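Local coordinates for protein dodecin (PDB 2UX9) that binds and sequesters flavins such as FMN and FAD, can also bind coenzyme A, and may serve as a cofactor store, at residues C[6-12]-C[58-64]. The protein carries 1 engineered substitution. Numbering follows the deposited sequence.
With COA (coenzyme A), chain V.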
loop_
_atom_site.group_PDB
_atom_site.type_symbol
_atom_site.label_atom_id
_atom_site.label_comp_id
_atom_site.label_asym_id
_atom_site.label_seq_id
_atom_site.Cartn_x
_atom_site.Cartn_y
_atom_site.Cartn_z
ATOM N N LYS C 6 -8.587 17.096 14.378
ATOM C CA LYS C 6 -7.317 16.464 14.671
ATOM C C LYS C 6 -7.524 14.960 14.752
ATOM O O LYS C 6 -8.559 14.494 15.225
ATOM C CB LYS C 6 -6.720 17.000 15.980
ATOM C CG LYS C 6 -5.442 16.278 16.362
ATOM C CD LYS C 6 -4.505 17.062 17.234
ATOM C CE LYS C 6 -3.156 16.335 17.304
ATOM N NZ LYS C 6 -2.213 16.889 18.302
ATOM N N LYS C 7 -6.549 14.193 14.272
ATOM C CA LYS C 7 -6.523 12.752 14.469
ATOM C C LYS C 7 -5.371 12.390 15.386
ATOM O O LYS C 7 -4.261 12.899 15.211
ATOM C CB LYS C 7 -6.375 12.031 13.136
ATOM C CG LYS C 7 -7.561 12.256 12.219
ATOM C CD LYS C 7 -7.350 11.729 10.811
ATOM C CE LYS C 7 -7.358 10.224 10.780
ATOM N NZ LYS C 7 -7.042 9.693 9.407
ATOM N N VAL C 8 -5.634 11.528 16.369
ATOM C CA VAL C 8 -4.579 10.952 17.205
ATOM C C VAL C 8 -4.624 9.432 17.152
ATOM O O VAL C 8 -5.689 8.842 17.020
ATOM C CB VAL C 8 -4.657 11.425 18.662
ATOM C CG1 VAL C 8 -4.466 12.927 18.741
ATOM C CG2 VAL C 8 -5.961 11.002 19.298
ATOM N N GLU C 9 -3.458 8.811 17.261
ATOM C CA GLU C 9 -3.324 7.368 17.176
ATOM C C GLU C 9 -3.192 6.740 18.563
ATOM O O GLU C 9 -2.268 7.052 19.318
ATOM C CB GLU C 9 -2.128 7.012 16.318
ATOM C CG GLU C 9 -2.100 5.570 15.865
ATOM C CD GLU C 9 -0.947 5.278 14.929
ATOM O OE1 GLU C 9 -0.120 6.179 14.687
ATOM O OE2 GLU C 9 -0.864 4.150 14.447
ATOM N N LEU C 10 -4.140 5.870 18.889
ATOM C CA LEU C 10 -4.191 5.171 20.165
ATOM C C LEU C 10 -4.141 3.681 19.917
ATOM O O LEU C 10 -4.454 3.205 18.809
ATOM C CB LEU C 10 -5.483 5.505 20.909
ATOM C CG LEU C 10 -5.717 6.988 21.171
ATOM C CD1 LEU C 10 -7.067 7.227 21.840
ATOM C CD2 LEU C 10 -4.598 7.611 21.987
ATOM N N VAL C 11 -3.755 2.943 20.946
ATOM C CA VAL C 11 -3.879 1.499 20.941
ATOM C C VAL C 11 -4.705 1.093 22.144
ATOM O O VAL C 11 -4.287 1.287 23.290
ATOM C CB VAL C 11 -2.528 0.790 20.986
ATOM C CG1 VAL C 11 -2.729 -0.717 20.767
ATOM C CG2 VAL C 11 -1.540 1.384 19.965
ATOM N N GLY C 12 -5.897 0.569 21.889
ATOM C CA GLY C 12 -6.717 0.014 22.941
ATOM C C GLY C 12 -6.377 -1.443 23.113
ATOM O O GLY C 12 -6.094 -2.149 22.140
ATOM N N VAL C 58 -5.771 -3.131 19.457
ATOM C CA VAL C 58 -6.338 -2.527 18.265
ATOM C C VAL C 58 -5.769 -1.125 18.137
ATOM O O VAL C 58 -5.949 -0.293 19.028
ATOM C CB VAL C 58 -7.855 -2.505 18.328
ATOM C CG1 VAL C 58 -8.416 -1.846 17.081
ATOM C CG2 VAL C 58 -8.385 -3.923 18.469
ATOM N N VAL C 59 -5.042 -0.893 17.051
ATOM C CA VAL C 59 -4.422 0.384 16.770
ATOM C C VAL C 59 -5.431 1.179 15.980
ATOM O O VAL C 59 -5.880 0.725 14.934
ATOM C CB VAL C 59 -3.143 0.213 15.941
ATOM C CG1 VAL C 59 -2.472 1.589 15.686
ATOM C CG2 VAL C 59 -2.182 -0.778 16.616
ATOM N N LEU C 60 -5.820 2.346 16.483
ATOM C CA LEU C 60 -6.813 3.131 15.786
ATOM C C LEU C 60 -6.505 4.610 15.796
ATOM O O LEU C 60 -5.844 5.122 16.695
ATOM C CB LEU C 60 -8.223 2.845 16.317
ATOM C CG LEU C 60 -8.548 3.207 17.764
ATOM C CD1 LEU C 60 -10.025 2.962 18.093
ATOM C CD2 LEU C 60 -7.679 2.460 18.755
ATOM N N GLU C 61 -6.953 5.279 14.750
ATOM C CA GLU C 61 -6.960 6.737 14.670
ATOM C C GLU C 61 -8.294 7.232 15.186
ATOM O O GLU C 61 -9.334 6.661 14.841
ATOM C CB GLU C 61 -6.804 7.185 13.219
ATOM C CG GLU C 61 -5.479 6.796 12.574
ATOM C CD GLU C 61 -4.350 7.738 12.932
ATOM O OE1 GLU C 61 -3.202 7.449 12.548
ATOM O OE2 GLU C 61 -4.604 8.767 13.594
ATOM N N VAL C 62 -8.269 8.284 15.989
ATOM C CA VAL C 62 -9.480 8.866 16.527
ATOM C C VAL C 62 -9.513 10.322 16.065
ATOM O O VAL C 62 -8.552 11.070 16.288
ATOM C CB VAL C 62 -9.485 8.755 18.054
ATOM C CG1 VAL C 62 -10.700 9.389 18.611
ATOM C CG2 VAL C 62 -9.394 7.266 18.478
ATOM N N GLY C 63 -10.602 10.712 15.406
ATOM C CA GLY C 63 -10.787 12.064 14.897
ATOM C C GLY C 63 -11.742 12.864 15.757
ATOM O O GLY C 63 -12.823 12.378 16.126
ATOM N N PHE C 64 -11.357 14.095 16.059
ATOM C CA PHE C 64 -12.175 14.983 16.871
ATOM C C PHE C 64 -12.139 16.416 16.345
ATOM O O PHE C 64 -11.143 16.861 15.790
ATOM C CB PHE C 64 -11.803 14.908 18.372
ATOM C CG PHE C 64 -10.383 15.290 18.706
ATOM C CD1 PHE C 64 -10.098 16.526 19.242
ATOM C CD2 PHE C 64 -9.341 14.386 18.561
ATOM C CE1 PHE C 64 -8.798 16.874 19.605
ATOM C CE2 PHE C 64 -8.051 14.739 18.908
ATOM C CZ PHE C 64 -7.787 15.975 19.429
HETATM N N1A COA V . 8.407 23.040 19.708
HETATM C C2A COA V . 8.128 22.840 21.047
HETATM N N3A COA V . 6.978 23.370 21.593
HETATM C C4A COA V . 6.141 24.087 20.805
HETATM C C5A COA V . 6.410 24.289 19.461
HETATM C C6A COA V . 7.557 23.759 18.898
HETATM N N6A COA V . 7.884 24.047 17.635
HETATM N N7A COA V . 5.403 25.016 18.944
HETATM C C8A COA V . 4.519 25.291 19.919
HETATM N N9A COA V . 4.962 24.710 21.075
HETATM C C1B COA V . 4.188 24.533 22.309
HETATM C C2B COA V . 3.696 25.877 22.826
HETATM O O2B COA V . 4.300 26.171 24.062
HETATM C C3B COA V . 2.196 25.729 22.950
HETATM O O3B COA V . 1.728 26.114 24.220
HETATM C C4B COA V . 1.920 24.258 22.692
HETATM O O4B COA V . 3.060 23.721 22.057
HETATM C C5B COA V . 0.704 24.066 21.804
HETATM O O5B COA V . 0.380 22.695 21.764
HETATM P P1A COA V . -0.725 22.083 22.762
HETATM O O1A COA V . -0.329 22.378 24.192
HETATM O O2A COA V . -0.839 20.587 22.578
HETATM O O3A COA V . -2.118 22.857 22.446
HETATM P P2A COA V . -2.802 23.029 20.987
HETATM O O4A COA V . -3.878 24.085 21.039
HETATM O O5A COA V . -1.773 23.326 19.921
HETATM O O6A COA V . -3.515 21.623 20.689
HETATM C CBP COA V . -4.796 19.704 21.227
HETATM C CCP COA V . -4.567 21.182 21.513
HETATM C CDP COA V . -5.898 19.175 22.133
HETATM C CEP COA V . -5.236 19.573 19.772
HETATM C CAP COA V . -3.497 18.921 21.432
HETATM O OAP COA V . -2.874 19.261 22.649
HETATM C C9P COA V . -3.761 17.448 21.371
HETATM O O9P COA V . -3.749 16.814 20.129
HETATM N N8P COA V . -4.017 16.778 22.489
HETATM C C7P COA V . -4.500 15.406 22.418
HETATM C C6P COA V . -3.480 14.448 23.003
HETATM C C5P COA V . -4.057 13.059 23.123
HETATM O O5P COA V . -3.818 12.270 22.227
HETATM N N4P COA V . -4.793 12.746 24.187
HETATM C C3P COA V . -4.831 11.378 24.701
HETATM C C2P COA V . -6.179 10.717 24.447
HETATM S S1P COA V . -6.249 8.993 24.999
#
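Phe64, Glu61 and Lys6 bury the most surface where strand 6-12 pairs with strand 58-64 in the three-stranded antiparallel sheet of the dodecin fold. Four hydrogen-bonded pairs, from Lys6 with Phe64 to Gly12 with Val58, fix the register; the most linear bond runs from Leu60 N to Leu10 O (2.8 Å, 171° at the hydrogen). The Phe64 ring lies alongside the Lys6 side chain. With chi1 at 61°, CG sits between its own backbone N and carbonyl carbon, which swings the ring over the neighbouring strand; Lys6 CB then stands above one face, 4.1 Å from the ring centroid, a CH-pi contact. Val8 CG1 meets the same ring at its edge, 4.0 Å from CE2. On the face bearing Lys7, Glu9 and Val11, Glu61 is modelled in two conformers; in the one described, its chain bends at chi2, bringing OE2 to 3.7 Å from Lys7 CB and OE1 to 4.0 Å from Glu9 OE1. That like-charge approach is probably eased by nearby lysines: Lys7 NZ bridges to Glu40, and Glu9 OE2 to Lys7 of a neighbouring subunit. Strand 4-14 also pairs with strands of two other subunits, continuing the sheet across the interfaces. The opposite face joins the experimentally established coenzyme A site. There the modelled 2.4 Å between Lys6 NZ and coenzyme A O9P is implausibly short, leaving that hydrogen bond's details doubtful, whereas Leu10 CD2 touches S1P at 3.7 Å.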